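Local coordinates for thioredoxin reductase (Streptomyces clavuligerus, PDB 4NTD), which binds FAD and is thought to be a thioredoxin reductase-like flavoenzyme that forms the disulfide bond of the natural product holomycin, at residues 56-62 with 99-105. Residues are numbered along the deposited sequence; the frame is centred on the assembly and turned at random.
Sequences VVLVDSG and AEFIRGE. With FAD (flavin-adenine dinucleotide), chain C.
The F101 ring carries L58 on one face: CD1 sits 3.9 Å from the ring centroid, 15° off the normal, a CH-pi contact, while CD2 approaches CE1 of the ring. The two side chains run side by side from neighbouring strands; chi1 of F101 (-79°) sets CG opposite its carbonyl carbon and beside the backbone N, where the ring can lie against the leucine. Helix 83-96 adds R91 and V94 to the surroundings of F101. In the conformer described here, one of two, the R103 guanidinium has S61 O and G62 CA over one face, S61 O being 3.9 Å from NH2. In this conformer water 2 lies in plane at its edge, accepting from NH2 and donating to G62 O, and the chain runs extended from CG to NE, R103 CG 3.6 Å from D60 O. On the opposite face of the sheet, the I102 and V57 side chains cross at an angle, I102 CD1 4.0 Å from V57 CG1.

The two strands pair in parallel through backbone hydrogen bonds: V56 O and L58 O accept from E100 N and I102 N, and L58 N and D60 N give to E100 O and I102 O. The last bond, G104 N to D60 O, is more bent, its donor well above the carbonyl plane. Past this point the strand end meets the cofactor. Three bonds hold the D60 carboxylate: OD1 accepts from ribose O3B of FAD at 2.7 Å and from A38 N, and OD2 takes G62 N at 2.9 Å in an Asx turn, the donor 63° out of the carboxylate plane. S61 OG shares a hydrogen bond with ribose O2B. Strand 56-60, helix 83-96 and strand 100-103 form a beta-alpha-beta unit; D60, ending the second strand after 31-36, holds the adenosine ribose as in other Rossmann-type FAD-binding domains.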
loop_
_atom_site.group_PDB
_atom_site.type_symbol
_atom_site.label_atom_id
_atom_site.label_comp_id
_atom_site.label_asym_id
_atom_site.label_seq_id
_atom_site.Cartn_x
_atom_site.Cartn_y
_atom_site.Cartn_z
ATOM N N VAL A 56 17.620 12.908 -1.663
ATOM C CA VAL A 56 16.313 13.062 -2.296
ATOM C C VAL A 56 15.908 14.529 -2.384
ATOM O O VAL A 56 16.054 15.277 -1.418
ATOM C CB VAL A 56 15.230 12.304 -1.495
ATOM C CG1 VAL A 56 13.850 12.481 -2.122
ATOM C CG2 VAL A 56 15.584 10.827 -1.394
ATOM N N VAL A 57 15.396 14.923 -3.548
ATOM C CA VAL A 57 14.734 16.214 -3.718
ATOM C C VAL A 57 13.297 15.946 -4.158
ATOM O O VAL A 57 13.067 15.192 -5.102
ATOM C CB VAL A 57 15.440 17.095 -4.770
ATOM C CG1 VAL A 57 14.690 18.410 -4.962
ATOM C CG2 VAL A 57 16.884 17.360 -4.366
ATOM N N LEU A 58 12.337 16.544 -3.458
ATOM C CA LEU A 58 10.937 16.484 -3.866
ATOM C C LEU A 58 10.549 17.797 -4.523
ATOM O O LEU A 58 10.889 18.867 -4.016
ATOM C CB LEU A 58 10.018 16.240 -2.671
ATOM C CG LEU A 58 10.230 14.939 -1.898
ATOM C CD1 LEU A 58 11.136 15.155 -0.694
ATOM C CD2 LEU A 58 8.889 14.352 -1.481
ATOM N N VAL A 59 9.847 17.707 -5.650
ATOM C CA VAL A 59 9.259 18.874 -6.303
ATOM C C VAL A 59 7.747 18.660 -6.340
ATOM O O VAL A 59 7.275 17.663 -6.890
ATOM C CB VAL A 59 9.797 19.074 -7.735
ATOM C CG1 VAL A 59 9.285 20.385 -8.318
ATOM C CG2 VAL A 59 11.321 19.048 -7.749
ATOM N N ASP A 60 6.996 19.583 -5.742
ATOM C CA ASP A 60 5.544 19.435 -5.616
ATOM C C ASP A 60 4.819 20.756 -5.857
ATOM O O ASP A 60 5.204 21.789 -5.312
ATOM C CB ASP A 60 5.182 18.899 -4.232
ATOM C CG ASP A 60 3.685 18.785 -4.030
ATOM O OD1 ASP A 60 3.088 17.802 -4.516
ATOM O OD2 ASP A 60 3.104 19.685 -3.391
ATOM N N SER A 61 3.755 20.707 -6.655
ATOM C CA SER A 61 3.037 21.916 -7.071
ATOM C C SER A 61 1.909 22.351 -6.120
ATOM O O SER A 61 1.248 23.360 -6.373
ATOM C CB SER A 61 2.497 21.741 -8.495
ATOM O OG SER A 61 1.609 20.644 -8.585
ATOM N N GLY A 62 1.688 21.599 -5.044
ATOM C CA GLY A 62 0.792 22.020 -3.960
ATOM C C GLY A 62 -0.696 21.837 -4.205
ATOM O O GLY A 62 -1.507 22.604 -3.681
ATOM N N ALA A 99 15.990 15.136 3.364
ATOM C CA ALA A 99 15.432 15.318 2.026
ATOM C C ALA A 99 15.028 16.777 1.858
ATOM O O ALA A 99 14.648 17.436 2.826
ATOM C CB ALA A 99 14.239 14.408 1.808
ATOM N N GLU A 100 15.113 17.274 0.629
ATOM C CA GLU A 100 14.862 18.683 0.348
ATOM C C GLU A 100 13.597 18.873 -0.480
ATOM O O GLU A 100 13.302 18.072 -1.364
ATOM C CB GLU A 100 16.072 19.285 -0.358
ATOM C CG GLU A 100 17.303 19.319 0.531
ATOM C CD GLU A 100 18.517 19.875 -0.173
ATOM O OE1 GLU A 100 19.109 19.147 -0.998
ATOM O OE2 GLU A 100 18.887 21.034 0.103
ATOM N N PHE A 101 12.854 19.935 -0.173
ATOM C CA PHE A 101 11.584 20.231 -0.833
ATOM C C PHE A 101 11.673 21.497 -1.679
ATOM O O PHE A 101 12.263 22.500 -1.264
ATOM C CB PHE A 101 10.476 20.434 0.203
ATOM C CG PHE A 101 9.920 19.161 0.773
ATOM C CD1 PHE A 101 8.824 18.540 0.181
ATOM C CD2 PHE A 101 10.463 18.603 1.921
ATOM C CE1 PHE A 101 8.299 17.374 0.712
ATOM C CE2 PHE A 101 9.940 17.438 2.459
ATOM C CZ PHE A 101 8.856 16.822 1.854
ATOM N N ILE A 102 11.071 21.437 -2.863
ATOM C CA ILE A 102 10.831 22.611 -3.689
ATOM C C ILE A 102 9.341 22.658 -4.010
ATOM O O ILE A 102 8.771 21.651 -4.447
ATOM C CB ILE A 102 11.613 22.545 -5.021
ATOM C CG1 ILE A 102 13.121 22.446 -4.761
ATOM C CG2 ILE A 102 11.299 23.761 -5.891
ATOM C CD1 ILE A 102 13.952 22.216 -6.007
ATOM N N ARG A 103 8.704 23.803 -3.778
ATOM C CA ARG A 103 7.339 24.002 -4.249
ATOM C C ARG A 103 7.401 24.589 -5.653
ATOM O O ARG A 103 7.757 25.751 -5.830
ATOM C CB ARG A 103 6.537 24.918 -3.328
ATOM C CG ARG A 103 5.085 25.044 -3.766
ATOM C CD ARG A 103 4.277 25.956 -2.864
ATOM N NE ARG A 103 2.981 26.286 -3.460
ATOM C CZ ARG A 103 1.822 25.791 -3.040
ATOM N NH1 ARG A 103 1.796 24.958 -2.010
ATOM N NH2 ARG A 103 0.688 26.141 -3.636
ATOM N N GLY A 104 7.062 23.770 -6.643
ATOM C CA GLY A 104 7.121 24.163 -8.044
ATOM C C GLY A 104 6.534 23.082 -8.927
ATOM O O GLY A 104 5.998 22.089 -8.429
ATOM N N GLU A 105 6.643 23.277 -10.237
ATOM C CA GLU A 105 6.062 22.360 -11.212
ATOM C C GLU A 105 7.133 21.854 -12.167
ATOM O O GLU A 105 7.802 22.645 -12.831
ATOM C CB GLU A 105 4.947 23.055 -12.003
ATOM C CG GLU A 105 4.241 22.138 -12.996
ATOM C CD GLU A 105 3.115 22.811 -13.763
ATOM O OE1 GLU A 105 2.671 23.909 -13.369
ATOM O OE2 GLU A 105 2.663 22.228 -14.771
HETATM P PA FAD C . -2.033 13.319 -4.702
HETATM O O1A FAD C . -2.360 13.184 -3.238
HETATM O O2A FAD C . -3.053 13.956 -5.606
HETATM O O5B FAD C . -0.665 14.145 -4.826
HETATM C C5B FAD C . -0.103 14.420 -6.103
HETATM C C4B FAD C . 0.792 15.640 -5.971
HETATM O O4B FAD C . 1.559 15.797 -7.161
HETATM C C3B FAD C . -0.004 16.931 -5.783
HETATM O O3B FAD C . 0.377 17.586 -4.566
HETATM C C2B FAD C . 0.330 17.773 -7.004
HETATM O O2B FAD C . 0.439 19.165 -6.695
HETATM C C1B FAD C . 1.661 17.191 -7.451
HETATM N N9A FAD C . 2.010 17.356 -8.880
HETATM C C8A FAD C . 1.277 16.974 -9.941
HETATM N N7A FAD C . 1.928 17.258 -11.095
HETATM C C5A FAD C . 3.102 17.827 -10.770
HETATM C C6A FAD C . 4.269 18.363 -11.500
HETATM N N6A FAD C . 4.293 18.350 -12.852
HETATM N N1A FAD C . 5.295 18.868 -10.774
HETATM C C2A FAD C . 5.280 18.890 -9.424
HETATM N N3A FAD C . 4.248 18.412 -8.700
HETATM C C4A FAD C . 3.156 17.880 -9.306
HETATM N N1 FAD C . -8.775 8.925 -0.153
HETATM C C2 FAD C . -8.812 8.402 1.095
HETATM O O2 FAD C . -8.056 7.442 1.348
HETATM N N3 FAD C . -9.626 8.875 2.056
HETATM C C4 FAD C . -10.456 9.912 1.840
HETATM O O4 FAD C . -11.204 10.326 2.749
HETATM C C4X FAD C . -10.470 10.551 0.503
HETATM N N5 FAD C . -11.273 11.599 0.191
HETATM C C5X FAD C . -11.255 12.136 -1.058
HETATM C C6 FAD C . -12.089 13.211 -1.351
HETATM C C7 FAD C . -12.095 13.789 -2.617
HETATM C C7M FAD C . -13.008 14.953 -2.912
HETATM C C8 FAD C . -11.198 13.254 -3.673
HETATM C C8M FAD C . -11.195 13.857 -5.054
HETATM C C9 FAD C . -10.362 12.179 -3.390
HETATM C C9A FAD C . -10.354 11.594 -2.120
HETATM N N10 FAD C . -9.508 10.500 -1.803
HETATM C C10 FAD C . -9.554 9.972 -0.502
HETATM C "C1'" FAD C . -8.575 9.898 -2.765
HETATM C "C2'" FAD C . -7.223 10.604 -2.649
HETATM O "O2'" FAD C . -7.321 11.908 -3.238
HETATM C "C3'" FAD C . -6.110 9.819 -3.342
HETATM O "O3'" FAD C . -6.061 8.492 -2.805
HETATM C "C4'" FAD C . -4.730 10.455 -3.173
HETATM O "O4'" FAD C . -4.762 11.857 -3.467
HETATM C "C5'" FAD C . -3.699 9.808 -4.089
HETATM O "O5'" FAD C . -2.395 10.159 -3.632
HETATM P P FAD C . -1.210 10.499 -4.661
HETATM O O1P FAD C . -1.237 9.500 -5.785
HETATM O O2P FAD C . 0.041 10.698 -3.843
HETATM O O3P FAD C . -1.656 11.892 -5.363
HETATM O O HOH W 1 18.644 16.358 -0.901
HETATM O O HOH W 2 -1.390 24.957 -2.027
#